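Local coordinates for uncharacterized protein YjgB (Bacillus subtilis, PDB 4YGT) that is of unknown function but is probably a secreted lipoprotein of the DUF4309 family, at residues P56-P59 with D63-F66. Residues are numbered along the deposited sequence; the frame is centred on the assembly and turned at random.
With SO4 (sulfate ion), chain B.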
loop_
_atom_site.group_PDB
_atom_site.type_symbol
_atom_site.label_atom_id
_atom_site.label_comp_id
_atom_site.label_asym_id
_atom_site.label_seq_id
_atom_site.Cartn_x
_atom_site.Cartn_y
_atom_site.Cartn_z
ATOM N N PRO A 56 1.469 16.733 -3.569
ATOM C CA PRO A 56 1.986 15.924 -2.457
ATOM C C PRO A 56 2.633 16.731 -1.335
ATOM O O PRO A 56 3.244 17.777 -1.576
ATOM C CB PRO A 56 3.032 15.021 -3.117
ATOM C CG PRO A 56 2.962 15.288 -4.559
ATOM C CD PRO A 56 2.293 16.572 -4.782
ATOM N N GLU A 57 2.537 16.190 -0.103
ATOM C CA GLU A 57 3.145 16.722 1.117
ATOM C C GLU A 57 4.651 16.543 1.064
ATOM O O GLU A 57 5.360 17.087 1.906
ATOM C CB GLU A 57 2.561 16.036 2.364
ATOM C CG GLU A 57 1.286 16.694 2.883
ATOM C CD GLU A 57 -0.021 16.348 2.189
ATOM O OE1 GLU A 57 -0.229 15.158 1.866
ATOM O OE2 GLU A 57 -0.875 17.253 2.054
ATOM N N ARG A 58 5.132 15.768 0.074
ATOM C CA ARG A 58 6.524 15.510 -0.285
ATOM C C ARG A 58 6.530 14.872 -1.690
ATOM O O ARG A 58 6.217 13.688 -1.824
ATOM C CB ARG A 58 7.265 14.656 0.756
ATOM C CG ARG A 58 8.761 14.668 0.520
ATOM C CD ARG A 58 9.542 14.221 1.726
ATOM N NE ARG A 58 10.967 14.245 1.422
ATOM C CZ ARG A 58 11.712 13.170 1.193
ATOM N NH1 ARG A 58 11.187 11.953 1.302
ATOM N NH2 ARG A 58 12.994 13.299 0.886
ATOM N N PRO A 59 6.861 15.640 -2.750
ATOM C CA PRO A 59 6.808 15.077 -4.106
ATOM C C PRO A 59 8.070 14.330 -4.526
ATOM O O PRO A 59 9.062 14.314 -3.783
ATOM C CB PRO A 59 6.623 16.326 -4.974
ATOM C CG PRO A 59 7.391 17.372 -4.257
ATOM C CD PRO A 59 7.257 17.064 -2.780
ATOM N N ASP A 63 16.327 11.531 -3.501
ATOM C CA ASP A 63 16.305 10.101 -3.167
ATOM C C ASP A 63 14.854 9.572 -2.998
ATOM O O ASP A 63 14.653 8.400 -2.652
ATOM C CB ASP A 63 17.129 9.838 -1.890
ATOM C CG ASP A 63 16.680 10.555 -0.619
ATOM O OD1 ASP A 63 15.732 11.378 -0.693
ATOM O OD2 ASP A 63 17.300 10.319 0.446
ATOM N N ASN A 64 13.857 10.452 -3.226
ATOM C CA ASN A 64 12.447 10.126 -3.129
ATOM C C ASN A 64 11.832 9.892 -4.511
ATOM O O ASN A 64 11.726 10.828 -5.313
ATOM C CB ASN A 64 11.683 11.242 -2.406
ATOM C CG ASN A 64 10.223 10.898 -2.212
ATOM O OD1 ASN A 64 9.861 9.741 -1.969
ATOM N ND2 ASN A 64 9.362 11.894 -2.319
ATOM N N ARG A 65 11.396 8.655 -4.775
ATOM C CA ARG A 65 10.756 8.358 -6.057
ATOM C C ARG A 65 9.218 8.215 -5.915
ATOM O O ARG A 65 8.562 7.757 -6.847
ATOM C CB ARG A 65 11.391 7.125 -6.728
ATOM C CG ARG A 65 11.200 5.832 -5.992
ATOM C CD ARG A 65 12.059 4.737 -6.561
ATOM N NE ARG A 65 11.696 3.491 -5.904
ATOM C CZ ARG A 65 10.713 2.700 -6.309
ATOM N NH1 ARG A 65 10.039 2.983 -7.420
ATOM N NH2 ARG A 65 10.411 1.605 -5.625
ATOM N N PHE A 66 8.650 8.694 -4.785
ATOM C CA PHE A 66 7.215 8.634 -4.498
ATOM C C PHE A 66 6.607 9.978 -4.270
ATOM O O PHE A 66 7.132 10.768 -3.494
ATOM C CB PHE A 66 6.914 7.781 -3.247
ATOM C CG PHE A 66 7.022 6.297 -3.480
ATOM C CD1 PHE A 66 8.259 5.660 -3.452
ATOM C CD2 PHE A 66 5.891 5.536 -3.761
ATOM C CE1 PHE A 66 8.365 4.297 -3.730
ATOM C CE2 PHE A 66 5.992 4.179 -4.015
ATOM C CZ PHE A 66 7.228 3.568 -4.017
HETATM S S SO4 B . 12.580 3.096 -2.341
HETATM O O1 SO4 B . 13.100 3.857 -3.483
HETATM O O2 SO4 B . 11.953 3.960 -1.347
HETATM O O3 SO4 B . 11.605 2.125 -2.850
HETATM O O4 SO4 B . 13.646 2.386 -1.660
#
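R58 swings CG anti to its own N (chi1 -167°) and stays extended to NE, which lays its guanidinium over the side chain of N64; N64, with CG likewise opposite its backbone N, sends its amide back toward 56-59. The two flat groups stack, their planes 15° apart, with R58 NH1 3.8 Å from N64 CG and N64 CB under the same guanidinium face. D63 comes to that guanidinium at its edge instead: D63 OD1 lies 3.7 Å from R58 NH2, a long salt bridge, and the carboxylate plane stands 87° to the guanidinium, so the pair is not a flat two-point clasp. The one hydrogen bond between the segments runs from N64 ND2 to P59 O (2.8 Å). It is bent, and ND2 sits above the carbonyl plane, not on a lone pair. The same ND2 gives a weak bond to F66 O (2.8 Å), while N64 OD1 receives a weak one from F66 N at 3.2 Å; both ends of the amide are thus used, which should fix its flip. R65 leaves the backbone on the side away from 56-59, and its guanidinium binds a sulfate, probably from the crystallisation liquor, through R65 NE to O1 (2.8 Å) and R65 NH2 to O3 (3.1 Å); F66 CE1 lies over the centre of one face of the R65 guanidinium. Both segments belong to the loop between helix 46-53 and edge strand 67-69, where E57 and R58 form a classic beta bulge facing L68. With R58 and D63 exposed and their bridge long, the charge attraction is probably modest; the bond from the neutral N64 amide to P59 O is the more specific polar link across the loop, and the weak bonds to F66 hold that amide in place.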